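Local structure of uncharacterized protein (Streptococcus mutans, 2QKP) at residues 108-113 / 121-126. The protein is of unknown function, but this C-terminal piece forms a PAS-like domain of a larger hemerythrin-domain-containing protein and may serve as a sensory module. Sequence-based numbering, arbitrary orientation.
Sequences VTYAAV and QGVLEY
The carbonyl O of Tyr126 takes two bonds. Thr109 N donates to Tyr126 O at 2.9 Å, and a water that accepts from Thr109 OG1 donates to the same oxygen. The two strands form the hairpin of residues 104-114 and 120-129 in a PAS domain. Strand 120-129 is the middle strand of the five-stranded antiparallel sheet, order 2-1-5-4-3, and 104-114 lies next to it. Thr109 with Tyr126 and Ala111 with Leu124 are hydrogen-bonded pairs. Tyr110 with Glu125 and Ala112 with Val123 are non-hydrogen-bonded pairs. A classic beta bulge sits near the turn: Gln121 and Gly122 both face Val113. Val113 N donates to Gly122 O, while Gln121 N reaches Val113 O at 2.7 Å.

On the face with Ala111 and Leu124, the Tyr126 ring lies over Thr109. Its chi1 of 50° places CG between the backbone N and carbonyl carbon, which swings the ring toward the neighbouring strand. Thr109 CB makes a CH-pi contact 3.7 Å from the ring centroid. Val113 CG2 packs on Leu124 CB at 3.5 Å. The second subunit also packs here, with its Ile24 on Leu124 and its Pro29 on Tyr126.

On the other face, helix 72-86 packs against Tyr110 and Val123. The extended Glu125 chain runs alongside the Tyr110 ring, with CG over one ring face, 4.2 Å from the centroid. The carboxylate and ring planes are 33° apart. A water bridges the two ends, donating to Glu125 OE2 at 2.7 Å and bonding to Tyr110 OH.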
loop_
_atom_site.group_PDB
_atom_site.type_symbol
_atom_site.label_atom_id
_atom_site.label_comp_id
_atom_site.label_asym_id
_atom_site.label_seq_id
_atom_site.Cartn_x
_atom_site.Cartn_y
_atom_site.Cartn_z
ATOM N N VAL A 108 2.215 -5.524 -12.201
ATOM C CA VAL A 108 3.412 -5.554 -11.364
ATOM C C VAL A 108 4.081 -4.207 -11.466
ATOM O O VAL A 108 4.231 -3.659 -12.557
ATOM C CB VAL A 108 4.417 -6.647 -11.851
ATOM C CG1 VAL A 108 5.629 -6.701 -10.955
ATOM C CG2 VAL A 108 3.764 -8.011 -11.894
ATOM N N THR A 109 4.480 -3.661 -10.326
ATOM C CA THR A 109 5.283 -2.440 -10.369
ATOM C C THR A 109 6.548 -2.609 -9.554
ATOM O O THR A 109 6.504 -3.094 -8.426
ATOM C CB THR A 109 4.520 -1.251 -9.762
ATOM O OG1 THR A 109 3.293 -1.062 -10.457
ATOM C CG2 THR A 109 5.366 0.024 -9.808
ATOM N N TYR A 110 7.676 -2.200 -10.138
ATOM C CA TYR A 110 8.928 -2.033 -9.408
ATOM C C TYR A 110 9.182 -0.557 -9.313
ATOM O O TYR A 110 9.235 0.135 -10.355
ATOM C CB TYR A 110 10.088 -2.629 -10.202
ATOM C CG TYR A 110 10.055 -4.117 -10.326
ATOM C CD1 TYR A 110 10.728 -4.908 -9.392
ATOM C CD2 TYR A 110 9.394 -4.733 -11.380
ATOM C CE1 TYR A 110 10.730 -6.310 -9.487
ATOM C CE2 TYR A 110 9.384 -6.163 -11.491
ATOM C CZ TYR A 110 10.059 -6.923 -10.530
ATOM O OH TYR A 110 10.124 -8.319 -10.576
ATOM N N ALA A 111 9.342 -0.049 -8.088
ATOM C CA ALA A 111 9.486 1.369 -7.870
ATOM C C ALA A 111 10.744 1.714 -7.113
ATOM O O ALA A 111 11.112 0.998 -6.198
ATOM C CB ALA A 111 8.245 1.897 -7.107
ATOM N N ALA A 112 11.393 2.827 -7.472
ATOM C CA ALA A 112 12.550 3.314 -6.715
ATOM C C ALA A 112 12.023 3.937 -5.444
ATOM O O ALA A 112 11.057 4.731 -5.491
ATOM C CB ALA A 112 13.317 4.400 -7.522
ATOM N N VAL A 113 12.596 3.540 -4.313
ATOM C CA VAL A 113 12.237 4.196 -3.039
ATOM C C VAL A 113 13.313 5.255 -2.780
ATOM O O VAL A 113 14.499 4.923 -2.663
ATOM C CB VAL A 113 12.178 3.182 -1.873
ATOM C CG1 VAL A 113 11.801 3.868 -0.575
ATOM C CG2 VAL A 113 11.186 2.087 -2.179
ATOM N N GLN A 121 16.993 4.473 -1.609
ATOM C CA GLN A 121 16.814 3.659 -0.405
ATOM C C GLN A 121 16.447 2.196 -0.678
ATOM O O GLN A 121 16.402 1.371 0.251
ATOM C CB GLN A 121 15.747 4.301 0.479
ATOM C CG GLN A 121 16.017 5.752 0.820
ATOM C CD GLN A 121 17.345 5.951 1.527
ATOM O OE1 GLN A 121 17.792 5.096 2.294
ATOM N NE2 GLN A 121 17.997 7.080 1.253
ATOM N N GLY A 122 16.206 1.857 -1.937
ATOM C CA GLY A 122 15.949 0.464 -2.298
ATOM C C GLY A 122 14.872 0.362 -3.351
ATOM O O GLY A 122 14.476 1.370 -3.948
ATOM N N VAL A 123 14.418 -0.867 -3.590
ATOM C CA VAL A 123 13.375 -1.070 -4.606
ATOM C C VAL A 123 12.141 -1.690 -3.961
ATOM O O VAL A 123 12.255 -2.682 -3.239
ATOM C CB VAL A 123 13.881 -1.961 -5.716
ATOM C CG1 VAL A 123 12.744 -2.353 -6.651
ATOM C CG2 VAL A 123 14.975 -1.214 -6.520
ATOM N N LEU A 124 10.983 -1.080 -4.232
ATOM C CA LEU A 124 9.690 -1.551 -3.725
ATOM C C LEU A 124 8.969 -2.255 -4.872
ATOM O O LEU A 124 8.749 -1.633 -5.914
ATOM C CB LEU A 124 8.879 -0.336 -3.230
ATOM C CG LEU A 124 7.390 -0.524 -2.934
ATOM C CD1 LEU A 124 7.219 -1.544 -1.815
ATOM C CD2 LEU A 124 6.767 0.793 -2.569
ATOM N N GLU A 125 8.599 -3.528 -4.693
ATOM C CA GLU A 125 7.794 -4.239 -5.690
ATOM C C GLU A 125 6.395 -4.458 -5.128
ATOM O O GLU A 125 6.250 -4.885 -3.974
ATOM C CB GLU A 125 8.437 -5.584 -6.053
ATOM C CG GLU A 125 7.625 -6.391 -7.088
ATOM C CD GLU A 125 8.271 -7.715 -7.487
ATOM O OE1 GLU A 125 9.363 -8.047 -6.968
ATOM O OE2 GLU A 125 7.677 -8.404 -8.337
ATOM N N TYR A 126 5.373 -4.122 -5.908
ATOM C CA TYR A 126 4.011 -4.405 -5.488
ATOM C C TYR A 126 3.196 -4.968 -6.644
ATOM O O TYR A 126 3.307 -4.517 -7.826
ATOM C CB TYR A 126 3.347 -3.182 -4.825
ATOM C CG TYR A 126 3.418 -1.858 -5.569
ATOM C CD1 TYR A 126 2.360 -1.447 -6.387
ATOM C CD2 TYR A 126 4.518 -1.003 -5.429
ATOM C CE1 TYR A 126 2.396 -0.227 -7.034
ATOM C CE2 TYR A 126 4.571 0.223 -6.074
ATOM C CZ TYR A 126 3.489 0.600 -6.873
ATOM O OH TYR A 126 3.520 1.796 -7.545
HETATM O O HOH W 1 1.440 -2.974 -9.195
HETATM O O HOH W 2 1.972 1.970 -9.944
HETATM O O HOH W 3 9.477 -10.242 -9.122
#